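Local structure of hydratase ChsH2 (Mycobacterium tuberculosis SUMu008, 4W78) at residues R61-W66 with A120-S125; G94-T97 with L103-V106; L25-F30 with I52-G57; K107-G110 with G115-V118; G57-Y62 with I76-G81. The protein probably catalyses, together with its partner subunit ChsH1, the hydration of an enoyl-CoA intermediate in the breakdown of cholesterol. All coordinates share one frame; numbering follows the deposited sequence.

Interaction 1: residues R61-W66 with A120-S125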
# COMPACT_ATOMS: atom_id res chain seq x y z
N ARG F 61 4.61 18.70 -4.68
CA ARG F 61 4.55 19.06 -3.26
C ARG F 61 5.50 20.21 -2.94
O ARG F 61 5.14 21.17 -2.25
CB ARG F 61 4.93 17.86 -2.40
CG ARG F 61 5.11 18.24 -0.95
CD ARG F 61 5.75 17.12 -0.16
NE ARG F 61 6.25 17.66 1.10
CZ ARG F 61 6.93 16.95 1.99
NH1 ARG F 61 7.17 15.66 1.76
NH2 ARG F 61 7.36 17.52 3.10
N TYR F 62 6.73 20.09 -3.44
CA TYR F 62 7.75 21.11 -3.15
C TYR F 62 7.28 22.51 -3.60
O TYR F 62 7.41 23.50 -2.86
CB TYR F 62 9.05 20.70 -3.84
CG TYR F 62 10.15 21.69 -3.61
CD1 TYR F 62 10.64 21.90 -2.33
CD2 TYR F 62 10.68 22.43 -4.65
CE1 TYR F 62 11.65 22.83 -2.09
CE2 TYR F 62 11.69 23.37 -4.42
CZ TYR F 62 12.17 23.56 -3.14
OH TYR F 62 13.16 24.48 -2.89
N VAL F 63 6.73 22.59 -4.81
CA VAL F 63 6.26 23.86 -5.34
C VAL F 63 5.03 24.39 -4.59
O VAL F 63 4.97 25.58 -4.28
CB VAL F 63 5.97 23.76 -6.87
CG1 VAL F 63 5.30 25.04 -7.38
CG2 VAL F 63 7.25 23.54 -7.60
N THR F 64 4.07 23.51 -4.29
CA THR F 64 2.86 23.97 -3.61
C THR F 64 3.07 24.25 -2.12
O THR F 64 2.34 25.04 -1.54
CB THR F 64 1.66 23.03 -3.81
OG1 THR F 64 1.97 21.73 -3.29
CG2 THR F 64 1.32 22.92 -5.29
N ASP F 65 4.08 23.62 -1.51
CA ASP F 65 4.49 23.98 -0.15
C ASP F 65 4.80 25.47 -0.08
O ASP F 65 4.48 26.14 0.90
CB ASP F 65 5.74 23.19 0.28
CG ASP F 65 5.44 21.77 0.75
OD1 ASP F 65 4.26 21.38 0.83
OD2 ASP F 65 6.42 21.05 1.06
N TRP F 66 5.43 25.98 -1.13
CA TRP F 66 5.82 27.38 -1.24
C TRP F 66 4.68 28.25 -1.75
O TRP F 66 4.40 29.33 -1.20
CB TRP F 66 7.04 27.48 -2.17
CG TRP F 66 7.37 28.86 -2.64
CD1 TRP F 66 8.02 29.85 -1.95
CD2 TRP F 66 7.10 29.39 -3.94
NE1 TRP F 66 8.15 30.97 -2.74
CE2 TRP F 66 7.60 30.71 -3.97
CE3 TRP F 66 6.49 28.87 -5.09
CZ2 TRP F 66 7.49 31.52 -5.10
CZ3 TRP F 66 6.38 29.68 -6.20
CH2 TRP F 66 6.89 30.98 -6.21
N ALA F 120 13.59 19.66 -12.79
CA ALA F 120 12.21 19.79 -13.22
C ALA F 120 11.84 21.22 -13.52
O ALA F 120 12.44 22.16 -13.00
CB ALA F 120 11.27 19.23 -12.17
N THR F 121 10.85 21.37 -14.39
CA THR F 121 10.29 22.67 -14.72
C THR F 121 8.79 22.57 -14.45
O THR F 121 8.12 21.65 -14.94
CB THR F 121 10.55 23.03 -16.20
OG1 THR F 121 11.96 23.08 -16.45
CG2 THR F 121 9.96 24.38 -16.51
N VAL F 122 8.27 23.50 -13.65
CA VAL F 122 6.88 23.46 -13.25
C VAL F 122 6.21 24.76 -13.66
O VAL F 122 6.74 25.85 -13.40
CB VAL F 122 6.75 23.31 -11.72
CG1 VAL F 122 5.29 23.23 -11.29
CG2 VAL F 122 7.53 22.09 -11.24
N GLU F 123 5.06 24.66 -14.32
CA GLU F 123 4.28 25.84 -14.68
C GLU F 123 3.02 25.85 -13.82
O GLU F 123 2.37 24.83 -13.66
CB GLU F 123 3.91 25.82 -16.16
CG GLU F 123 5.11 25.97 -17.08
CD GLU F 123 4.70 25.98 -18.53
OE1 GLU F 123 3.58 25.52 -18.83
OE2 GLU F 123 5.50 26.46 -19.38
N LEU F 124 2.69 27.00 -13.26
CA LEU F 124 1.55 27.07 -12.38
C LEU F 124 1.00 28.48 -12.43
O LEU F 124 1.67 29.39 -12.88
CB LEU F 124 1.96 26.76 -10.93
CG LEU F 124 2.86 27.76 -10.21
CD1 LEU F 124 2.63 27.69 -8.71
CD2 LEU F 124 4.33 27.51 -10.52
N SER F 125 -0.24 28.63 -11.98
CA SER F 125 -0.80 29.95 -11.75
C SER F 125 -0.94 30.10 -10.24
O SER F 125 -1.23 29.14 -9.53
CB SER F 125 -2.15 30.08 -12.42
OG SER F 125 -3.11 29.30 -11.74

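Interaction 2: residues G94-T97 with L103-V106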
# COMPACT_ATOMS: atom_id res chain seq x y z
N GLY F 94 14.75 25.42 -5.45
CA GLY F 94 13.89 25.91 -6.50
C GLY F 94 14.04 27.40 -6.69
O GLY F 94 14.35 28.13 -5.74
N GLU F 95 13.78 27.86 -7.90
CA GLU F 95 13.88 29.28 -8.23
C GLU F 95 12.81 29.62 -9.26
O GLU F 95 12.59 28.86 -10.21
CB GLU F 95 15.28 29.56 -8.80
CG GLU F 95 15.49 30.91 -9.44
CD GLU F 95 16.86 31.02 -10.07
OE1 GLU F 95 17.63 30.04 -10.02
OE2 GLU F 95 17.17 32.09 -10.63
N VAL F 96 12.14 30.75 -9.09
CA VAL F 96 11.23 31.22 -10.12
C VAL F 96 12.05 31.69 -11.32
O VAL F 96 12.95 32.51 -11.18
CB VAL F 96 10.33 32.35 -9.60
CG1 VAL F 96 9.52 32.96 -10.73
CG2 VAL F 96 9.41 31.83 -8.50
N THR F 97 11.74 31.17 -12.51
CA THR F 97 12.50 31.56 -13.69
C THR F 97 11.69 32.37 -14.69
O THR F 97 12.25 32.97 -15.61
CB THR F 97 13.09 30.34 -14.41
OG1 THR F 97 12.03 29.49 -14.86
CG2 THR F 97 14.00 29.57 -13.47
N LEU F 103 0.93 33.48 -14.73
CA LEU F 103 1.55 32.19 -15.02
C LEU F 103 3.04 32.22 -14.66
O LEU F 103 3.80 33.04 -15.17
CB LEU F 103 1.36 31.86 -16.49
CG LEU F 103 1.94 30.55 -17.02
CD1 LEU F 103 1.26 29.37 -16.36
CD2 LEU F 103 1.77 30.51 -18.54
N ILE F 104 3.43 31.30 -13.78
CA ILE F 104 4.78 31.30 -13.22
C ILE F 104 5.48 30.02 -13.64
O ILE F 104 4.85 28.97 -13.71
CB ILE F 104 4.71 31.35 -11.69
CG1 ILE F 104 4.08 32.67 -11.25
CG2 ILE F 104 6.08 31.17 -11.04
CD1 ILE F 104 3.22 32.57 -10.04
N THR F 105 6.77 30.12 -13.92
CA THR F 105 7.59 28.95 -14.15
C THR F 105 8.63 28.81 -13.05
O THR F 105 9.31 29.78 -12.70
CB THR F 105 8.28 29.00 -15.53
OG1 THR F 105 7.28 29.16 -16.54
CG2 THR F 105 9.05 27.71 -15.78
N VAL F 106 8.73 27.62 -12.49
CA VAL F 106 9.68 27.34 -11.42
C VAL F 106 10.60 26.21 -11.84
O VAL F 106 10.14 25.16 -12.30
CB VAL F 106 8.95 26.92 -10.13
CG1 VAL F 106 9.96 26.55 -9.05
CG2 VAL F 106 8.02 28.01 -9.65

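Interaction 3: residues L25-F30 with I52-G57. With CD (cadmium ion), chain B.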
# COMPACT_ATOMS: atom_id res chain seq x y z
N LEU F 25 4.22 2.18 -3.72
CA LEU F 25 2.94 1.46 -3.70
C LEU F 25 1.74 2.40 -3.69
O LEU F 25 0.70 2.05 -4.25
CB LEU F 25 2.87 0.40 -2.59
CG LEU F 25 3.41 -0.96 -3.04
CD1 LEU F 25 4.89 -0.93 -3.41
CD2 LEU F 25 3.12 -2.00 -1.99
N ALA F 26 1.89 3.58 -3.08
CA ALA F 26 0.80 4.56 -3.11
C ALA F 26 0.62 5.13 -4.52
O ALA F 26 -0.44 5.67 -4.83
CB ALA F 26 1.05 5.69 -2.10
N THR F 27 1.65 5.04 -5.36
CA THR F 27 1.48 5.45 -6.76
C THR F 27 1.07 4.24 -7.62
O THR F 27 1.00 4.35 -8.85
CB THR F 27 2.74 6.11 -7.37
OG1 THR F 27 3.80 5.14 -7.45
CG2 THR F 27 3.21 7.28 -6.54
N ARG F 28 0.80 3.12 -6.96
CA ARG F 28 0.37 1.87 -7.60
C ARG F 28 1.39 1.31 -8.60
O ARG F 28 1.05 0.68 -9.61
CB ARG F 28 -1.03 1.99 -8.21
CG ARG F 28 -2.10 2.28 -7.17
CD ARG F 28 -3.48 2.24 -7.77
NE ARG F 28 -3.82 0.93 -8.34
CZ ARG F 28 -4.35 0.77 -9.55
NH1 ARG F 28 -4.59 1.84 -10.31
NH2 ARG F 28 -4.63 -0.44 -10.01
N ASP F 29 2.66 1.54 -8.27
CA ASP F 29 3.80 1.03 -9.01
C ASP F 29 4.39 -0.13 -8.23
O ASP F 29 5.02 0.07 -7.18
CB ASP F 29 4.83 2.15 -9.15
CG ASP F 29 6.00 1.77 -9.99
OD1 ASP F 29 6.25 0.56 -10.22
OD2 ASP F 29 6.69 2.71 -10.43
N PHE F 30 4.13 -1.34 -8.73
CA PHE F 30 4.56 -2.56 -8.07
C PHE F 30 5.82 -3.16 -8.68
O PHE F 30 6.16 -4.31 -8.41
CB PHE F 30 3.42 -3.58 -8.05
CG PHE F 30 2.29 -3.18 -7.16
CD1 PHE F 30 1.27 -2.38 -7.64
CD2 PHE F 30 2.26 -3.58 -5.82
CE1 PHE F 30 0.23 -1.97 -6.80
CE2 PHE F 30 1.23 -3.20 -4.99
CZ PHE F 30 0.22 -2.39 -5.48
N ILE F 52 9.41 7.15 -10.63
CA ILE F 52 9.25 8.45 -11.27
C ILE F 52 7.91 9.11 -10.91
O ILE F 52 7.81 10.33 -10.92
CB ILE F 52 9.49 8.36 -12.80
CG1 ILE F 52 9.75 9.77 -13.39
CG2 ILE F 52 8.36 7.62 -13.49
CD1 ILE F 52 10.33 9.69 -14.79
N LEU F 53 6.90 8.31 -10.58
CA LEU F 53 5.61 8.89 -10.17
C LEU F 53 5.78 9.60 -8.83
O LEU F 53 5.11 10.59 -8.56
CB LEU F 53 4.49 7.83 -10.07
CG LEU F 53 3.97 7.22 -11.39
CD1 LEU F 53 4.97 6.23 -11.98
CD2 LEU F 53 2.63 6.53 -11.22
N THR F 54 6.66 9.09 -7.98
CA THR F 54 6.96 9.75 -6.72
C THR F 54 7.79 11.02 -6.95
O THR F 54 7.53 12.04 -6.32
CB THR F 54 7.68 8.79 -5.75
OG1 THR F 54 6.78 7.73 -5.40
CG2 THR F 54 8.15 9.52 -4.50
N ASP F 55 8.77 10.97 -7.85
CA ASP F 55 9.48 12.20 -8.22
C ASP F 55 8.52 13.31 -8.68
O ASP F 55 8.65 14.47 -8.27
CB ASP F 55 10.51 11.94 -9.32
CG ASP F 55 11.73 11.20 -8.82
OD1 ASP F 55 12.20 11.51 -7.69
OD2 ASP F 55 12.24 10.32 -9.55
N THR F 56 7.57 12.96 -9.54
CA THR F 56 6.58 13.93 -10.01
C THR F 56 5.76 14.49 -8.83
O THR F 56 5.53 15.71 -8.72
CB THR F 56 5.64 13.31 -11.04
OG1 THR F 56 6.42 12.75 -12.12
CG2 THR F 56 4.68 14.35 -11.60
N GLY F 57 5.32 13.61 -7.93
CA GLY F 57 4.52 14.01 -6.79
C GLY F 57 5.31 14.90 -5.84
O GLY F 57 4.76 15.85 -5.29
CD CD B . 8.50 1.97 -11.67
O HOH W 1 9.92 0.64 -12.97
O HOH W 2 6.80 1.42 -13.54

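Interaction 4: residues K107-G110 with G115-V118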
# COMPACT_ATOMS: atom_id res chain seq x y z
N LYS F 107 11.91 26.42 -11.67
CA LYS F 107 12.89 25.35 -11.86
C LYS F 107 13.20 24.71 -10.53
O LYS F 107 13.49 25.40 -9.55
CB LYS F 107 14.18 25.89 -12.50
CG LYS F 107 15.25 24.81 -12.63
CD LYS F 107 16.53 25.34 -13.23
CE LYS F 107 17.53 24.20 -13.41
NZ LYS F 107 18.79 24.68 -14.03
N VAL F 108 13.14 23.38 -10.49
CA VAL F 108 13.38 22.63 -9.27
C VAL F 108 14.53 21.66 -9.51
O VAL F 108 14.59 21.03 -10.57
CB VAL F 108 12.11 21.85 -8.86
CG1 VAL F 108 12.35 21.00 -7.62
CG2 VAL F 108 10.95 22.80 -8.62
N VAL F 109 15.45 21.56 -8.55
CA VAL F 109 16.48 20.53 -8.62
C VAL F 109 16.53 19.79 -7.30
O VAL F 109 16.56 20.39 -6.23
CB VAL F 109 17.88 21.08 -8.98
CG1 VAL F 109 18.89 19.94 -9.07
CG2 VAL F 109 17.84 21.85 -10.30
N GLY F 110 16.50 18.46 -7.39
CA GLY F 110 16.70 17.62 -6.22
C GLY F 110 18.06 16.98 -6.32
O GLY F 110 18.35 16.28 -7.29
N GLY F 115 24.96 13.41 -6.91
CA GLY F 115 24.70 14.39 -7.95
C GLY F 115 23.25 14.83 -8.02
O GLY F 115 22.51 14.70 -7.05
N ASP F 116 22.86 15.37 -9.17
CA ASP F 116 21.48 15.79 -9.39
C ASP F 116 20.61 14.59 -9.68
O ASP F 116 20.82 13.88 -10.65
CB ASP F 116 21.38 16.78 -10.55
CG ASP F 116 22.07 18.11 -10.26
OD1 ASP F 116 22.48 18.35 -9.10
OD2 ASP F 116 22.18 18.93 -11.19
N HIS F 117 19.62 14.36 -8.82
CA HIS F 117 18.71 13.25 -8.99
C HIS F 117 17.56 13.62 -9.92
O HIS F 117 17.15 12.84 -10.76
CB HIS F 117 18.14 12.82 -7.64
CG HIS F 117 16.91 11.99 -7.75
ND1 HIS F 117 16.89 10.76 -8.37
CD2 HIS F 117 15.64 12.23 -7.34
CE1 HIS F 117 15.66 10.27 -8.33
NE2 HIS F 117 14.88 11.14 -7.71
N VAL F 118 17.02 14.82 -9.74
CA VAL F 118 15.91 15.26 -10.58
C VAL F 118 16.04 16.74 -10.92
O VAL F 118 16.44 17.55 -10.09
CB VAL F 118 14.54 14.92 -9.94
CG1 VAL F 118 14.35 15.61 -8.61
CG2 VAL F 118 13.38 15.25 -10.91

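Interaction 5: residues G57-Y62 with I76-G81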
# COMPACT_ATOMS: atom_id res chain seq x y z
N GLY F 57 5.32 13.61 -7.93
CA GLY F 57 4.52 14.01 -6.79
C GLY F 57 5.31 14.90 -5.84
O GLY F 57 4.76 15.85 -5.29
N LEU F 58 6.59 14.57 -5.63
CA LEU F 58 7.44 15.36 -4.74
C LEU F 58 7.73 16.74 -5.32
O LEU F 58 7.75 17.74 -4.58
CB LEU F 58 8.74 14.62 -4.44
CG LEU F 58 8.56 13.38 -3.57
CD1 LEU F 58 9.89 12.63 -3.47
CD2 LEU F 58 8.06 13.77 -2.19
N VAL F 59 7.98 16.82 -6.63
CA VAL F 59 8.18 18.13 -7.27
C VAL F 59 6.92 18.99 -7.11
O VAL F 59 7.01 20.20 -6.79
CB VAL F 59 8.55 17.96 -8.76
CG1 VAL F 59 8.40 19.28 -9.51
CG2 VAL F 59 9.97 17.40 -8.90
N GLN F 60 5.75 18.39 -7.31
CA GLN F 60 4.48 19.08 -7.07
C GLN F 60 4.38 19.59 -5.65
O GLN F 60 4.07 20.77 -5.43
CB GLN F 60 3.32 18.13 -7.37
CG GLN F 60 1.96 18.78 -7.29
CD GLN F 60 0.87 17.79 -7.62
OE1 GLN F 60 0.39 17.74 -8.74
NE2 GLN F 60 0.50 17.00 -6.64
N ARG F 61 4.61 18.70 -4.68
CA ARG F 61 4.55 19.06 -3.26
C ARG F 61 5.50 20.21 -2.94
O ARG F 61 5.14 21.17 -2.25
CB ARG F 61 4.93 17.86 -2.40
CG ARG F 61 5.11 18.24 -0.95
CD ARG F 61 5.75 17.12 -0.16
NE ARG F 61 6.25 17.66 1.10
CZ ARG F 61 6.93 16.95 1.99
NH1 ARG F 61 7.17 15.66 1.76
NH2 ARG F 61 7.36 17.52 3.10
N TYR F 62 6.73 20.09 -3.44
CA TYR F 62 7.75 21.11 -3.15
C TYR F 62 7.28 22.51 -3.60
O TYR F 62 7.41 23.50 -2.86
CB TYR F 62 9.05 20.70 -3.84
CG TYR F 62 10.15 21.69 -3.61
CD1 TYR F 62 10.64 21.90 -2.33
CD2 TYR F 62 10.68 22.43 -4.65
CE1 TYR F 62 11.65 22.83 -2.09
CE2 TYR F 62 11.69 23.37 -4.42
CZ TYR F 62 12.17 23.56 -3.14
OH TYR F 62 13.16 24.48 -2.89
N ILE F 76 4.22 19.65 -15.26
CA ILE F 76 5.46 19.29 -14.60
C ILE F 76 6.28 18.50 -15.61
O ILE F 76 5.81 17.49 -16.12
CB ILE F 76 5.23 18.42 -13.35
CG1 ILE F 76 4.49 19.22 -12.27
CG2 ILE F 76 6.56 17.90 -12.78
CD1 ILE F 76 4.02 18.35 -11.10
N GLY F 77 7.47 18.98 -15.92
CA GLY F 77 8.35 18.23 -16.79
C GLY F 77 9.63 17.93 -16.04
O GLY F 77 10.25 18.83 -15.48
N LEU F 78 10.06 16.68 -16.04
CA LEU F 78 11.29 16.40 -15.31
C LEU F 78 12.20 15.42 -16.02
O LEU F 78 11.77 14.65 -16.89
CB LEU F 78 10.99 15.95 -13.88
CG LEU F 78 10.10 14.72 -13.69
CD1 LEU F 78 10.92 13.44 -13.80
CD2 LEU F 78 9.40 14.78 -12.34
N ARG F 79 13.46 15.49 -15.64
CA ARG F 79 14.44 14.55 -16.15
C ARG F 79 15.25 14.03 -14.97
O ARG F 79 15.64 14.78 -14.07
CB ARG F 79 15.33 15.20 -17.21
CG ARG F 79 16.10 16.41 -16.75
CD ARG F 79 17.14 16.82 -17.80
NE ARG F 79 17.87 18.00 -17.38
CZ ARG F 79 18.80 18.62 -18.10
NH1 ARG F 79 19.13 18.16 -19.30
NH2 ARG F 79 19.40 19.70 -17.62
N LEU F 80 15.48 12.72 -14.97
CA LEU F 80 16.21 12.10 -13.88
C LEU F 80 17.69 12.05 -14.21
O LEU F 80 18.08 11.90 -15.37
CB LEU F 80 15.64 10.71 -13.59
CG LEU F 80 14.16 10.75 -13.18
CD1 LEU F 80 13.66 9.36 -12.86
CD2 LEU F 80 13.95 11.70 -11.98
N GLY F 81 18.50 12.20 -13.17
CA GLY F 81 19.94 12.06 -13.29
C GLY F 81 20.33 10.81 -12.53
O GLY F 81 20.05 9.70 -12.96

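Interaction 1: residues R61-W66 with A120-S125
Going along 120-125, Val122 is the first to touch segment 61-66, and it does so through Val63. The two valines reach toward each other tip to tip, Val63 CG2 standing 3.9 Å from Val122 CG2. The same Val63 methyl is also 4.2 Å from Val122 CG1, so it rests against the forked end of its partner rather than on a single branch. The CB of Glu123 points away from the helix; its OE1 is hydrogen-bonded to Ser75 OG. Leu124 brings the strand back to the helix. Its CD1 lies 4.0 Å from Val63 CG1 and its CD2 4.1 Å from the same atom. One valine thus serves two strand residues with separate branches: CG1, anti to its backbone N (chi1 173°), goes to the leucine, and CG2 goes to the valine. All three side chains are buried, no hydrogen bond crosses the gap, and the nearest CA atoms, those of Val63 and Val122, stay 7.9 Å apart. Val108 touches Val63 and Val59 touches Val122, extending the apolar layer. A long helix lying against an antiparallel sheet through branched aliphatic side chains is the core of the hot-dog fold, as expected for a MaoC-like hydratase.

Interaction 2: residues G94-T97 with L103-V106
Val96 and Val106 face each other as an antiparallel non-hydrogen-bonded pair, their CA atoms 4.4 Å apart. Both side chains leave the same face of the sheet, and this buried face is the closely packed part of the contact. Val96 CG2 lies 4.2 Å from Val106 CG2, while Val96 CG1 crosses Ile104 at a slant and comes 3.9 Å from its CG2. A chi1 of 172° puts CG1 of Val96 on the carbonyl side of its residue and CG2 beside the backbone N, and each branch finds its own partner. Just beyond the pair, Thr97 N gives a hydrogen bond of 2.8 Å to Thr105 O, nearly straight at 163°, with the donor tilted 26° from the carbonyl plane. The other side is more open to solvent. There Thr97 OG1 offers the same carbonyl only a weak bond, 3.5 Å to Thr105 O, and lies 3.6 Å from Thr105 CG2; the exposed side chain of Glu95 turns away. The contact belongs to the hairpin of strands 89-100 and 103-111. Beyond the second of these comes strand 116-125, whose Leu124 packs on Ile104 and Val106, and at the other flank Gly94 pairs through its backbone with Leu8 of strand 7-14.

Interaction 3: residues L25-F30 with I52-G57
The carboxylate of Asp29 is the flat group here, and its two oxygens are used unequally. OD2 binds the cadmium ion at 2.3 Å, whereas OD1 stays 3.0 Å from the metal and takes the backbone N-H of Gln31. OD2 also accepts from Asn51 ND2. From one side of the carboxylate, well out of its plane, Leu53 CD1 approaches Asp29 OD2 to 4.2 Å. The extended chi1 of -176° carries the group out to the ion, which His34 and two waters also bind.

The packing proper is done by Thr27. Its side chain runs aslant to that of Leu53, with Thr27 CB 3.6 Å from Leu53 CB, and Leu53 CD2 reaches the backbone, 3.6 Å from Thr27 O. The methyl CG2 of Thr27 meets Thr54 OG1 at 3.8 Å, the two side chains being set at about a right angle. The hydroxyl of Thr27 is bonded to Ala24 O and Asn51 ND2, and Asn51 OD1 holds Thr54 OG1, so one asparagine links both segments and the metal ligand. Arg28 is the C-prime residue of a Schellman motif ending helix 17-26, with Arg28 N bonded to Leu25 O and Asp29 N to Ala24 O. That helix end sits against the first turns of helix 52-67, which strand 72-80 touches through Ile52 and Thr56, and Trp35 of the ChsH1 chain packs on Thr27.

Interaction 4: residues K107-G110 with G115-V118
Val109 touches Val118 O and the side chain of Asp116 across the hairpin, and its own side chain can be followed outward. The backbone starts the contact, Val109 CA making a CA-H...O approach to Val118 O at 3.3 Å. CB is already a little farther from that oxygen, and Val109 CG1 swings back along the neighbouring strand to stand 3.6 Å from Val118 O. On the other flank the side chains of Val109 and Asp116 cross at a slant, and Val109 CG1 sits over the flat face of the Asp116 carboxylate, 3.9 Å from CG and almost equally far from OD1 and OD2. The charge of that carboxylate is answered elsewhere, by a salt bridge from Asp116 OD1 to Arg111 NE.

Next to Val109 the regular pairing breaks. His117 and Val118 both face Gly110, a classic beta bulge in the hairpin of strands 103-111 and 116-125. Gly110 O takes two N-H groups, from His117 N at 2.8 Å and Val118 N at 3.1 Å; both donors lie in the carbonyl plane, and the second, the straighter at 165°, sits on a lone pair. Gly110 N returns a bond of 2.8 Å to Val118 O, with its donor tilted 18° from that carbonyl plane.

The ring of His117, within the bulge, has ND1 bonded to Val82 O and NE2 to Asp55 OD1, and stands edge-to-face to Trp84. Val118 CG1, between its backbone N and carbonyl carbon (chi1 61°), leans over the glycine, 3.8 Å from Gly110 N.

Interaction 5: residues G57-Y62 with I76-G81
Val59 and Gln60 look across to Ile76 and Leu78 where helix 57-62 passes over strand 76-80, the two short axes 9.5 Å apart at their closest and their N-to-C directions 124° apart. This is the middle of the hot-dog fold, the long helix lying on the sheet close to the centre of the chain.

The side chains bridge that gap without any hydrogen bond. Val59 points toward the strand and Ile76 toward the helix, and the two slide past each other in opposite directions instead of meeting end-on; Val59 CG1 touches Ile76 CG2 at 4.0 Å. The other branch, Val59 CG2, is turned along the strand to Leu78 CD2, a looser contact at 4.4 Å. Ile76 and Leu78, on the same face with Gly77 between them, each receive one branch of Val59. Ala120 and Val122 of strand 116-125 also touch Val59.

Ile76 reaches farther, to the next helical residue. CG1 is anti to the carbonyl carbon (chi1 -66°) and the chain then extends, so that CD1 lies against the base of the glutamine, 3.8 Å from Gln60 CB and 4.1 Å from Gln60 CA. The aliphatic root of Gln60 is therefore packed while its amide goes elsewhere. Residues Ile76 to Arg79 pair in antiparallel fashion with a strand of the ChsH1 chain, which carries the sheet on across the subunit interface. The amide of Gln60 is held by that same chain: its OE1 accepts a hydrogen bond from Ala65 N of the ChsH1 chain.

Overall arrangement
Helix 52-67 threads three of the contacts. Interaction 3 uses its start, interaction 5 its middle and interaction 1 its later turns, with centres about 11 Å apart from 3 to 5 and 9 Å from 5 to 1. Interactions 2 and 4 are hairpin pairings in the sheet beneath, both on strand 103-111, and both fall within the chain loop that interaction 1 closes. Interaction 3 comes first along the chain; its centre is about 24 Å from that of interaction 2, on the other side of the chain's centre. It meets interaction 4 through the side chains of Asp55 and His117. One helix thus lies on the sheet along its length, with the cadmium-binding Asp29 near its start.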